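Long-range contacts in beta-N-acetylhexosaminidase (PDB 1HP5), which hydrolyses glycosides to release terminal non-reducing N-acetylhexosamine residues, probably through assistance from the substrate's own acetamido group: residues A362-W367 and T388-S393; L164-H169 and G200-I205; L400-T405 and S413-V418; P254-A259 and G318-S323. All blocks are in the same frame, centred on the assembly; numbering follows the deposited sequence.

Overall arrangement
All four contacts reach the thiazoline ligand NGT, held at the C-terminal mouth of the family 20 catalytic barrel. Interaction 1 is a parallel strand pair of the barrel wall, ending in Trp367; the other three are built from loops that follow barrel strands. Interactions 2 and 4 lie closest, centres about 15 Å apart, and touch where Arg168 NH2 packs 3.4 Å from His256 CE1. Trp367 joins interaction 1 to two others: its CZ3 is 3.7 Å from Trp414 CH2 of interaction 3 and its CH2 is 3.6 Å from Glu320 OE2 of interaction 4. Interactions 2 and 3 do not touch (nearest atoms about 7 Å apart), yet Arg168 and Asp401 bind different hydroxyls of one sugar.

Interaction 1 (A362-W367 and T388-S393); sequences ALVQYW and TGLILS. With NGT (3ar,5R,6S,7R,7ar-5-hydroxymethyl-2-methyl-5,6,7,7a-tetrahydro-3ah-pyrano[3,2-D]thiazole-6,7-diol), chain F.
The flat carboxamide of Gln365 meets Ser393 with its NE2, the hydroxyl lying slightly tilted from the amide plane, while the indole of Trp367, whose CA touches Ser393 O, presents one face to the ligand. NGT C8 sits 3.6 Å above that ring plane, over its centre; Gln365 O lies in plane at the ring edge. These groups finish a beta-alpha-beta unit of the TIM barrel, in which strands 363-366 and 389-392 are joined through helix 374-385. The strand axes approach to 4.6 Å with 27° between their directions, and residues pair in parallel from Leu363 with Gly389 to Tyr366 with Leu392. Backbone bonds alternate in donor along the pair, as in Val364 N to Gly389 O at 2.8 Å.

Leu363, Gln365 and Ile391 share one face of the sheet, where Leu363 CD2 meets Ile391 CD1 at 4.0 Å. On the other face, Tyr366 and Leu390 pack against helix 374-385. The Val364 and Thr388 side chains cross at about a right angle, with Val364 CG1 3.5 Å from Thr388 CG2. Gln365 runs out extended, its CG anti to the backbone N (chi1 -171°), which carries the amide past Ile391 CG2. NE2 donates to Ser393 OG at 3.2 Å and also to Glu444, while OE1 accepts from His315; with both ends engaged, the amide's rotation is fixed. Two donors of one residue converge on Tyr366 O: Ser393 N arrives nearly along the carbonyl direction, and Ser393 OG, 3.2 Å from Tyr366 O, comes from 51° above the carbonyl plane.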
# COMPACT_ATOMS: atom_id res chain seq x y z
N ALA A 362 8.82 -18.00 -2.32
CA ALA A 362 7.93 -17.36 -1.36
C ALA A 362 8.53 -16.15 -0.67
O ALA A 362 9.76 -15.97 -0.63
CB ALA A 362 7.49 -18.38 -0.32
N LEU A 363 7.65 -15.30 -0.14
CA LEU A 363 8.06 -14.12 0.60
C LEU A 363 7.30 -14.18 1.91
O LEU A 363 6.18 -14.69 1.96
CB LEU A 363 7.67 -12.83 -0.13
CG LEU A 363 8.39 -12.44 -1.42
CD1 LEU A 363 7.84 -13.24 -2.59
CD2 LEU A 363 8.20 -10.94 -1.68
N VAL A 364 7.91 -13.68 2.98
CA VAL A 364 7.23 -13.68 4.25
C VAL A 364 7.21 -12.25 4.75
O VAL A 364 8.16 -11.50 4.56
CB VAL A 364 7.90 -14.60 5.30
CG1 VAL A 364 7.89 -16.04 4.80
CG2 VAL A 364 9.32 -14.13 5.61
N GLN A 365 6.09 -11.88 5.37
CA GLN A 365 5.92 -10.54 5.88
C GLN A 365 6.11 -10.54 7.39
O GLN A 365 5.32 -11.12 8.12
CB GLN A 365 4.51 -10.04 5.52
CG GLN A 365 4.28 -8.57 5.82
CD GLN A 365 2.95 -8.06 5.28
OE1 GLN A 365 2.24 -8.77 4.55
NE2 GLN A 365 2.60 -6.83 5.63
N TYR A 366 7.19 -9.90 7.83
CA TYR A 366 7.52 -9.82 9.25
C TYR A 366 6.72 -8.73 9.94
O TYR A 366 6.81 -7.56 9.56
CB TYR A 366 9.00 -9.51 9.42
CG TYR A 366 9.41 -9.34 10.86
CD1 TYR A 366 9.55 -10.45 11.70
CD2 TYR A 366 9.65 -8.07 11.39
CE1 TYR A 366 9.92 -10.29 13.03
CE2 TYR A 366 10.02 -7.91 12.72
CZ TYR A 366 10.15 -9.02 13.53
OH TYR A 366 10.52 -8.86 14.85
N TRP A 367 5.96 -9.11 10.96
CA TRP A 367 5.16 -8.13 11.69
C TRP A 367 5.50 -8.08 13.18
O TRP A 367 4.68 -7.64 14.00
CB TRP A 367 3.66 -8.42 11.52
CG TRP A 367 3.22 -9.79 11.94
CD1 TRP A 367 3.43 -10.96 11.26
CD2 TRP A 367 2.48 -10.14 13.12
NE1 TRP A 367 2.86 -12.01 11.94
CE2 TRP A 367 2.27 -11.53 13.08
CE3 TRP A 367 1.97 -9.40 14.20
CZ2 TRP A 367 1.57 -12.21 14.09
CZ3 TRP A 367 1.28 -10.08 15.20
CH2 TRP A 367 1.08 -11.47 15.14
N THR A 388 14.16 -17.13 1.18
CA THR A 388 12.83 -16.53 1.33
C THR A 388 12.93 -15.01 1.33
O THR A 388 13.76 -14.43 2.03
CB THR A 388 12.17 -16.97 2.65
OG1 THR A 388 12.06 -18.40 2.68
CG2 THR A 388 10.77 -16.35 2.77
N GLY A 389 12.08 -14.35 0.53
CA GLY A 389 12.09 -12.90 0.48
C GLY A 389 11.44 -12.30 1.72
O GLY A 389 10.47 -12.86 2.24
N LEU A 390 11.96 -11.18 2.19
CA LEU A 390 11.41 -10.54 3.39
C LEU A 390 10.71 -9.21 3.14
O LEU A 390 11.26 -8.31 2.51
CB LEU A 390 12.51 -10.31 4.42
CG LEU A 390 12.80 -11.40 5.46
CD1 LEU A 390 12.93 -12.75 4.80
CD2 LEU A 390 14.06 -11.03 6.22
N ILE A 391 9.49 -9.09 3.66
CA ILE A 391 8.72 -7.86 3.56
C ILE A 391 8.66 -7.38 5.01
O ILE A 391 8.18 -8.10 5.88
CB ILE A 391 7.28 -8.12 3.06
CG1 ILE A 391 7.31 -8.66 1.63
CG2 ILE A 391 6.48 -6.81 3.10
CD1 ILE A 391 5.99 -9.24 1.17
N LEU A 392 9.16 -6.18 5.27
CA LEU A 392 9.15 -5.68 6.63
C LEU A 392 8.00 -4.73 6.97
O LEU A 392 7.81 -3.70 6.33
CB LEU A 392 10.48 -4.98 6.94
CG LEU A 392 11.77 -5.80 6.77
CD1 LEU A 392 12.97 -4.94 7.18
CD2 LEU A 392 11.71 -7.06 7.64
N SER A 393 7.23 -5.11 7.99
CA SER A 393 6.12 -4.28 8.46
C SER A 393 6.04 -4.47 9.97
O SER A 393 5.11 -5.09 10.48
CB SER A 393 4.81 -4.69 7.78
OG SER A 393 4.42 -6.01 8.11
C1 NGT F . -1.95 -8.56 14.20
C2 NGT F . -2.98 -9.60 13.66
C3 NGT F . -4.23 -8.90 13.02
C4 NGT F . -4.71 -7.68 13.83
C5 NGT F . -3.54 -6.70 14.08
C6 NGT F . -3.92 -5.47 14.90
C7 NGT F . -1.34 -9.83 12.10
C8 NGT F . -0.48 -10.40 10.99
N2 NGT F . -2.31 -10.41 12.65
S1 NGT F . -0.92 -8.22 12.69
O3 NGT F . -5.28 -9.84 12.87
O4 NGT F . -5.75 -7.03 13.12
O5 NGT F . -2.44 -7.39 14.79
O6 NGT F . -2.85 -4.54 14.94

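Interaction 2 (L164-H169 and G200-I205); sequences LDVSRH and GWRIAI. With NGT (3ar,5R,6S,7R,7ar-5-hydroxymethyl-2-methyl-5,6,7,7a-tetrahydro-3ah-pyrano[3,2-D]thiazole-6,7-diol), chain F.
Arg202 leaves its backbone with CG anti to the carbonyl carbon (chi1 -48°) and bends at chi2 (-55°), so that its guanidinium comes against the backbone carbonyls of Val166 and Ser167. The target is the turn that follows strand 159-165, the first strand of the TIM barrel in chain order, at the end of the barrel that holds the ligand. Arg202 NE donates to Val166 O at 3.0 Å, meeting a lone pair in the carbonyl plane. Its NH2 reaches Ser167 O at 2.8 Å, this time tilted from the carbonyl plane. Both oxygens lie at the guanidinium edge, though somewhat out of its plane, and one face of the group is covered by Gly200 CA, 3.7 Å above its centre. Outside the contact, NH1 donates to Gly226 O and NH2 also to Thr218 O, so one buried arginine ties four backbone carbonyls together.

The turn gripped in this way is itself an Asx turn. Asp165 OD1 accepts from Ser167 N at 2.7 Å and from Arg168 N at 3.0 Å, both arriving from the same face of the carboxylate. The other oxygen forms a salt bridge with Arg168 and is met from above the carboxylate plane. Arg168 is likewise bent at chi2 (37°), which helps to set its guanidinium against the sugar. It also pairs with Asp197, which places it in a network of carboxylates consistent with a fixed substrate-binding group. Its two terminal nitrogens divide neighbouring ligand hydroxyls between them: NH1 donates to NGT O4 at 2.8 Å, and NH2 makes a straighter bond to NGT O3, also 2.8 Å long.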
# COMPACT_ATOMS: atom_id res chain seq x y z
N LEU A 164 -4.83 -2.76 3.37
CA LEU A 164 -6.08 -2.27 3.92
C LEU A 164 -6.88 -3.48 4.36
O LEU A 164 -7.11 -4.40 3.58
CB LEU A 164 -6.90 -1.47 2.90
CG LEU A 164 -8.24 -0.98 3.48
CD1 LEU A 164 -7.99 0.00 4.63
CD2 LEU A 164 -9.08 -0.32 2.40
N ASP A 165 -7.28 -3.48 5.63
CA ASP A 165 -8.08 -4.56 6.19
C ASP A 165 -9.54 -4.22 5.92
O ASP A 165 -10.07 -3.24 6.46
CB ASP A 165 -7.80 -4.64 7.70
CG ASP A 165 -8.78 -5.54 8.44
OD1 ASP A 165 -9.62 -6.21 7.80
OD2 ASP A 165 -8.71 -5.57 9.69
N VAL A 166 -10.20 -5.00 5.06
CA VAL A 166 -11.61 -4.75 4.77
C VAL A 166 -12.46 -5.85 5.39
O VAL A 166 -13.66 -5.96 5.11
CB VAL A 166 -11.89 -4.65 3.25
CG1 VAL A 166 -11.06 -3.50 2.64
CG2 VAL A 166 -11.56 -5.97 2.56
N SER A 167 -11.83 -6.66 6.24
CA SER A 167 -12.52 -7.75 6.91
C SER A 167 -13.12 -7.33 8.25
O SER A 167 -14.26 -7.69 8.55
CB SER A 167 -11.55 -8.92 7.14
OG SER A 167 -11.09 -9.44 5.90
N ARG A 168 -12.37 -6.59 9.05
CA ARG A 168 -12.86 -6.13 10.36
C ARG A 168 -14.02 -5.16 10.13
O ARG A 168 -15.08 -5.30 10.74
CB ARG A 168 -11.72 -5.49 11.15
CG ARG A 168 -10.85 -6.52 11.87
CD ARG A 168 -10.66 -7.82 11.06
NE ARG A 168 -9.93 -8.80 11.85
CZ ARG A 168 -8.61 -8.76 12.06
NH1 ARG A 168 -7.88 -7.78 11.54
NH2 ARG A 168 -8.04 -9.66 12.84
N HIS A 169 -13.80 -4.18 9.27
CA HIS A 169 -14.84 -3.24 8.88
C HIS A 169 -14.74 -3.20 7.36
O HIS A 169 -13.65 -2.99 6.81
CB HIS A 169 -14.64 -1.84 9.46
CG HIS A 169 -15.17 -1.69 10.85
ND1 HIS A 169 -14.36 -1.75 11.96
CD2 HIS A 169 -16.43 -1.50 11.31
CE1 HIS A 169 -15.10 -1.60 13.05
NE2 HIS A 169 -16.36 -1.45 12.68
N GLY A 200 -15.38 -11.43 8.83
CA GLY A 200 -15.93 -11.28 7.50
C GLY A 200 -15.13 -11.89 6.37
O GLY A 200 -13.90 -12.04 6.47
N TRP A 201 -15.84 -12.26 5.31
CA TRP A 201 -15.26 -12.83 4.09
C TRP A 201 -15.73 -11.82 3.05
O TRP A 201 -16.95 -11.66 2.85
CB TRP A 201 -15.85 -14.21 3.80
CG TRP A 201 -15.24 -14.84 2.61
CD1 TRP A 201 -15.56 -14.60 1.30
CD2 TRP A 201 -14.14 -15.76 2.59
NE1 TRP A 201 -14.72 -15.32 0.47
CE2 TRP A 201 -13.84 -16.04 1.24
CE3 TRP A 201 -13.38 -16.38 3.59
CZ2 TRP A 201 -12.81 -16.90 0.86
CZ3 TRP A 201 -12.35 -17.24 3.22
CH2 TRP A 201 -12.08 -17.49 1.86
N ARG A 202 -14.80 -11.16 2.38
CA ARG A 202 -15.17 -10.09 1.46
C ARG A 202 -15.09 -10.28 -0.05
O ARG A 202 -15.20 -9.30 -0.78
CB ARG A 202 -14.40 -8.82 1.83
CG ARG A 202 -14.42 -8.46 3.32
CD ARG A 202 -15.85 -8.34 3.87
NE ARG A 202 -15.86 -7.92 5.27
CZ ARG A 202 -16.92 -7.99 6.07
NH1 ARG A 202 -18.08 -8.47 5.62
NH2 ARG A 202 -16.82 -7.60 7.34
N ILE A 203 -14.90 -11.51 -0.51
CA ILE A 203 -14.82 -11.75 -1.95
C ILE A 203 -15.70 -12.93 -2.36
O ILE A 203 -15.61 -14.01 -1.79
CB ILE A 203 -13.35 -12.00 -2.40
CG1 ILE A 203 -13.29 -12.26 -3.90
CG2 ILE A 203 -12.75 -13.17 -1.62
CD1 ILE A 203 -13.73 -11.08 -4.75
N ALA A 204 -16.56 -12.71 -3.34
CA ALA A 204 -17.44 -13.77 -3.81
C ALA A 204 -16.66 -14.91 -4.45
O ALA A 204 -15.80 -14.69 -5.31
CB ALA A 204 -18.45 -13.20 -4.79
N ILE A 205 -16.96 -16.13 -4.02
CA ILE A 205 -16.34 -17.33 -4.57
C ILE A 205 -17.49 -18.17 -5.13
O ILE A 205 -18.31 -18.68 -4.37
CB ILE A 205 -15.62 -18.14 -3.47
CG1 ILE A 205 -14.59 -17.26 -2.76
CG2 ILE A 205 -14.94 -19.36 -4.09
CD1 ILE A 205 -13.48 -16.75 -3.66
C1 NGT F . -1.95 -8.56 14.20
C2 NGT F . -2.98 -9.60 13.66
C3 NGT F . -4.23 -8.90 13.02
C4 NGT F . -4.71 -7.68 13.83
C5 NGT F . -3.54 -6.70 14.08
C6 NGT F . -3.92 -5.47 14.90
C7 NGT F . -1.34 -9.83 12.10
C8 NGT F . -0.48 -10.40 10.99
N2 NGT F . -2.31 -10.41 12.65
S1 NGT F . -0.92 -8.22 12.69
O3 NGT F . -5.28 -9.84 12.87
O4 NGT F . -5.75 -7.03 13.12
O5 NGT F . -2.44 -7.39 14.79
O6 NGT F . -2.85 -4.54 14.94

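Interaction 3 (L400-T405 and S413-V418); sequences LDMKYT and SWAGYV. With NGT (3ar,5R,6S,7R,7ar-5-hydroxymethyl-2-methyl-5,6,7,7a-tetrahydro-3ah-pyrano[3,2-D]thiazole-6,7-diol), chain F.
The long loop that leaves barrel strand 389-392 doubles back on itself here, with Met402 packed against a type I turn running from Ser413 to Gly416. In the methionine, the bend at chi2 (57°) brings SD over a face of Trp414, and the bend at chi3 (62°) sets CE beside Ala415. SD lies 4.4 Å from the centroid of the five-membered ring of Trp414, 23° off the ring normal, a Met-aromatic contact. The methyl lies on the same side of the indole as Ala415 CB, with CE 3.7 Å from that CB. Farther along, Val418 N donates almost straight to Lys403 O at 2.8 Å. Lys403 and Tyr417 run side by side in the same direction, and Lys403 CB meets the edge of the phenol ring. Water 2 bridges their ends, 3.2 Å from Lys403 NZ and 2.8 Å from Tyr417 OH.

At the ligand end, Trp414 NE1 donates to NGT O6 at 2.9 Å in the plane of the indole, and O6 in turn donates to Asp401 OD2 at 2.7 Å. The hydroxyl thus accepts from one segment and donates to the other, a pairing consistent with recognition of the sugar's hydroxymethyl group.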
# COMPACT_ATOMS: atom_id res chain seq x y z
N LEU A 400 -0.36 1.28 10.77
CA LEU A 400 -1.10 2.53 10.80
C LEU A 400 -2.26 2.51 11.79
O LEU A 400 -2.83 3.56 12.11
CB LEU A 400 -1.60 2.87 9.39
CG LEU A 400 -0.42 2.91 8.40
CD1 LEU A 400 -0.92 3.21 7.00
CD2 LEU A 400 0.58 3.98 8.87
N ASP A 401 -2.62 1.33 12.28
CA ASP A 401 -3.70 1.24 13.25
C ASP A 401 -3.19 1.42 14.67
O ASP A 401 -3.97 1.51 15.60
CB ASP A 401 -4.43 -0.11 13.13
CG ASP A 401 -3.53 -1.29 13.48
OD1 ASP A 401 -2.41 -1.35 12.94
OD2 ASP A 401 -3.96 -2.15 14.28
N MET A 402 -1.87 1.48 14.85
CA MET A 402 -1.32 1.65 16.20
C MET A 402 -1.44 3.10 16.64
O MET A 402 -1.17 4.02 15.86
CB MET A 402 0.15 1.20 16.25
CG MET A 402 0.54 0.51 17.56
SD MET A 402 -0.50 -0.94 17.87
CE MET A 402 -0.09 -1.95 16.41
N LYS A 403 -1.84 3.31 17.89
CA LYS A 403 -1.99 4.65 18.44
C LYS A 403 -0.68 5.42 18.43
O LYS A 403 0.40 4.84 18.55
CB LYS A 403 -2.50 4.58 19.89
CG LYS A 403 -3.93 4.07 20.02
CD LYS A 403 -4.39 4.06 21.47
CE LYS A 403 -5.86 3.63 21.57
NZ LYS A 403 -6.30 3.57 22.99
N TYR A 404 -0.79 6.74 18.28
CA TYR A 404 0.37 7.63 18.27
C TYR A 404 0.87 7.78 19.70
O TYR A 404 2.07 7.79 19.96
CB TYR A 404 -0.04 9.00 17.74
CG TYR A 404 -0.53 8.98 16.32
CD1 TYR A 404 0.37 8.87 15.26
CD2 TYR A 404 -1.89 9.10 16.03
CE1 TYR A 404 -0.08 8.89 13.95
CE2 TYR A 404 -2.34 9.11 14.72
CZ TYR A 404 -1.43 9.01 13.69
OH TYR A 404 -1.87 9.06 12.39
N THR A 405 -0.08 7.93 20.62
CA THR A 405 0.19 8.09 22.04
C THR A 405 -0.98 7.47 22.80
O THR A 405 -1.97 7.06 22.19
CB THR A 405 0.27 9.57 22.44
OG1 THR A 405 -1.04 10.14 22.40
CG2 THR A 405 1.18 10.34 21.49
N SER A 413 -2.97 -0.57 20.78
CA SER A 413 -1.73 -0.24 21.48
C SER A 413 -0.99 -1.47 21.97
O SER A 413 -0.10 -1.36 22.80
CB SER A 413 -2.04 0.67 22.67
OG SER A 413 -2.90 0.01 23.59
N TRP A 414 -1.35 -2.64 21.45
CA TRP A 414 -0.70 -3.86 21.88
C TRP A 414 0.78 -3.83 21.55
O TRP A 414 1.58 -4.46 22.24
CB TRP A 414 -1.36 -5.09 21.23
CG TRP A 414 -1.23 -5.17 19.74
CD1 TRP A 414 -2.10 -4.68 18.81
CD2 TRP A 414 -0.17 -5.80 19.01
NE1 TRP A 414 -1.66 -4.98 17.54
CE2 TRP A 414 -0.47 -5.66 17.63
CE3 TRP A 414 1.00 -6.47 19.38
CZ2 TRP A 414 0.36 -6.17 16.63
CZ3 TRP A 414 1.83 -6.97 18.38
CH2 TRP A 414 1.50 -6.82 17.02
N ALA A 415 1.15 -3.10 20.50
CA ALA A 415 2.55 -3.00 20.10
C ALA A 415 3.17 -1.72 20.66
O ALA A 415 4.23 -1.27 20.21
CB ALA A 415 2.66 -3.00 18.58
N GLY A 416 2.50 -1.13 21.65
CA GLY A 416 2.99 0.11 22.23
C GLY A 416 2.45 1.29 21.45
O GLY A 416 1.50 1.15 20.69
N TYR A 417 3.06 2.45 21.63
CA TYR A 417 2.63 3.65 20.93
C TYR A 417 3.63 3.97 19.84
O TYR A 417 4.83 3.76 20.01
CB TYR A 417 2.50 4.80 21.93
CG TYR A 417 1.47 4.49 23.00
CD1 TYR A 417 0.12 4.35 22.66
CD2 TYR A 417 1.84 4.28 24.32
CE1 TYR A 417 -0.83 4.00 23.62
CE2 TYR A 417 0.90 3.92 25.29
CZ TYR A 417 -0.43 3.79 24.93
OH TYR A 417 -1.37 3.43 25.87
N VAL A 418 3.16 4.47 18.70
CA VAL A 418 4.05 4.75 17.59
C VAL A 418 3.89 6.15 17.02
O VAL A 418 3.01 6.39 16.19
CB VAL A 418 3.86 3.72 16.45
CG1 VAL A 418 4.87 3.96 15.33
CG2 VAL A 418 4.00 2.31 17.00
C1 NGT F . -1.95 -8.56 14.20
C2 NGT F . -2.98 -9.60 13.66
C3 NGT F . -4.23 -8.90 13.02
C4 NGT F . -4.71 -7.68 13.83
C5 NGT F . -3.54 -6.70 14.08
C6 NGT F . -3.92 -5.47 14.90
C7 NGT F . -1.34 -9.83 12.10
C8 NGT F . -0.48 -10.40 10.99
N2 NGT F . -2.31 -10.41 12.65
S1 NGT F . -0.92 -8.22 12.69
O3 NGT F . -5.28 -9.84 12.87
O4 NGT F . -5.75 -7.03 13.12
O5 NGT F . -2.44 -7.39 14.79
O6 NGT F . -2.85 -4.54 14.94
O HOH W 1 -5.50 0.27 23.31
O HOH W 2 -4.02 3.75 25.18

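Interaction 4 (P254-A259 and G318-S323); sequences PGHTNA and GDEAHS. With NGT (3ar,5R,6S,7R,7ar-5-hydroxymethyl-2-methyl-5,6,7,7a-tetrahydro-3ah-pyrano[3,2-D]thiazole-6,7-diol), chain F.
His256 and Glu320 cross obliquely, yet their ring and carboxylate planes are only 12° apart, and the two groups meet edge to edge. They belong to loops that follow strands 246-250 and 313-315 of the TIM barrel, brought together beside the ligand. His256 NE2 donates to Glu320 OE1 at 2.6 Å; the acceptor lies in the ring plane and uses its anti lone pair. The other ring nitrogen, ND1, is hydrogen-bonded to Asp197, so both imidazole nitrogens have partners, which holds the ring in this orientation.

Asp319 crosses His256 at about a right angle, with planes 8° apart, but the approach of its OD2 to NE2, 3.1 Å, has too poor an angle for a hydrogen bond. Its CG lies between the backbone N and the carbonyl carbon (chi1 62°), directing the carboxylate to the thiazoline, where OD2 comes within 2.5 Å of NGT N2. This placement, with Glu320 OE1 near the sugar, is consistent with the Asp-Glu pair of family 20 enzymes, in which the aspartate probably steers the acetamido group that assists catalysis.

Behind the side chains, Pro254, preceded by a cis peptide bond, packs its CG 3.9 Å from Ala321 CB. Two waters stitch the backbones: water 3 links Gly255 N and Asp319 O, while water 4 accepts from His256 N at 3.1 Å and donates to Glu320 O at 2.8 Å.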
# COMPACT_ATOMS: atom_id res chain seq x y z
N PRO A 254 -4.13 -20.92 8.14
CA PRO A 254 -5.37 -21.58 8.56
C PRO A 254 -6.10 -20.85 9.69
O PRO A 254 -7.21 -21.24 10.07
CB PRO A 254 -4.89 -22.96 8.99
CG PRO A 254 -3.58 -22.63 9.67
CD PRO A 254 -2.95 -21.62 8.70
N GLY A 255 -5.48 -19.81 10.23
CA GLY A 255 -6.11 -19.05 11.30
C GLY A 255 -6.90 -17.87 10.75
O GLY A 255 -6.91 -17.66 9.53
N HIS A 256 -7.55 -17.11 11.62
CA HIS A 256 -8.35 -15.95 11.19
C HIS A 256 -9.33 -16.38 10.10
O HIS A 256 -9.56 -15.66 9.12
CB HIS A 256 -7.43 -14.85 10.66
CG HIS A 256 -6.73 -14.09 11.73
ND1 HIS A 256 -7.33 -13.07 12.43
CD2 HIS A 256 -5.48 -14.22 12.25
CE1 HIS A 256 -6.49 -12.60 13.34
NE2 HIS A 256 -5.36 -13.28 13.25
N THR A 257 -9.93 -17.55 10.29
CA THR A 257 -10.86 -18.11 9.32
C THR A 257 -12.30 -18.29 9.78
O THR A 257 -13.06 -19.03 9.16
CB THR A 257 -10.33 -19.48 8.84
OG1 THR A 257 -9.95 -20.26 9.99
CG2 THR A 257 -9.11 -19.30 7.95
N ASN A 258 -12.71 -17.61 10.85
CA ASN A 258 -14.07 -17.80 11.34
C ASN A 258 -15.19 -17.49 10.34
O ASN A 258 -16.20 -18.20 10.33
CB ASN A 258 -14.34 -17.00 12.61
CG ASN A 258 -15.57 -17.52 13.35
OD1 ASN A 258 -15.55 -18.62 13.90
ND2 ASN A 258 -16.65 -16.74 13.33
N ALA A 259 -15.02 -16.46 9.52
CA ALA A 259 -16.07 -16.12 8.55
C ALA A 259 -16.36 -17.32 7.65
O ALA A 259 -17.52 -17.64 7.37
CB ALA A 259 -15.65 -14.92 7.72
N GLY A 318 -1.44 -16.80 7.51
CA GLY A 318 -0.74 -17.76 8.35
C GLY A 318 -0.40 -17.24 9.73
O GLY A 318 0.31 -17.90 10.50
N ASP A 319 -0.91 -16.06 10.06
CA ASP A 319 -0.66 -15.44 11.35
C ASP A 319 -1.63 -15.91 12.42
O ASP A 319 -2.78 -16.27 12.14
CB ASP A 319 -0.79 -13.92 11.23
CG ASP A 319 -2.20 -13.49 10.83
OD1 ASP A 319 -2.70 -14.00 9.81
OD2 ASP A 319 -2.81 -12.64 11.52
N GLU A 320 -1.14 -15.91 13.66
CA GLU A 320 -1.95 -16.26 14.82
C GLU A 320 -2.88 -17.46 14.70
O GLU A 320 -4.05 -17.37 15.06
CB GLU A 320 -2.75 -15.03 15.23
CG GLU A 320 -1.92 -13.75 15.22
CD GLU A 320 -2.70 -12.52 15.61
OE1 GLU A 320 -3.78 -12.27 15.02
OE2 GLU A 320 -2.23 -11.78 16.50
N ALA A 321 -2.37 -18.56 14.17
CA ALA A 321 -3.18 -19.77 14.08
C ALA A 321 -2.96 -20.45 15.43
O ALA A 321 -2.46 -21.56 15.50
CB ALA A 321 -2.69 -20.66 12.95
N HIS A 322 -3.33 -19.75 16.50
CA HIS A 322 -3.13 -20.25 17.85
C HIS A 322 -3.99 -21.45 18.27
O HIS A 322 -3.74 -22.06 19.31
CB HIS A 322 -3.30 -19.11 18.85
CG HIS A 322 -2.36 -17.97 18.61
ND1 HIS A 322 -1.03 -18.17 18.31
CD2 HIS A 322 -2.54 -16.63 18.65
CE1 HIS A 322 -0.44 -16.99 18.17
NE2 HIS A 322 -1.33 -16.05 18.37
N SER A 323 -4.99 -21.78 17.47
CA SER A 323 -5.83 -22.93 17.77
C SER A 323 -5.41 -24.06 16.85
O SER A 323 -6.11 -25.05 16.69
CB SER A 323 -7.31 -22.61 17.56
OG SER A 323 -7.75 -21.64 18.50
C1 NGT F . -1.95 -8.56 14.20
C2 NGT F . -2.98 -9.60 13.66
C3 NGT F . -4.23 -8.90 13.02
C4 NGT F . -4.71 -7.68 13.83
C5 NGT F . -3.54 -6.70 14.08
C6 NGT F . -3.92 -5.47 14.90
C7 NGT F . -1.34 -9.83 12.10
C8 NGT F . -0.48 -10.40 10.99
N2 NGT F . -2.31 -10.41 12.65
S1 NGT F . -0.92 -8.22 12.69
O3 NGT F . -5.28 -9.84 12.87
O4 NGT F . -5.75 -7.03 13.12
O5 NGT F . -2.44 -7.39 14.79
O6 NGT F . -2.85 -4.54 14.94
O HOH W 3 -3.56 -17.93 9.81
O HOH W 4 -6.74 -17.96 14.50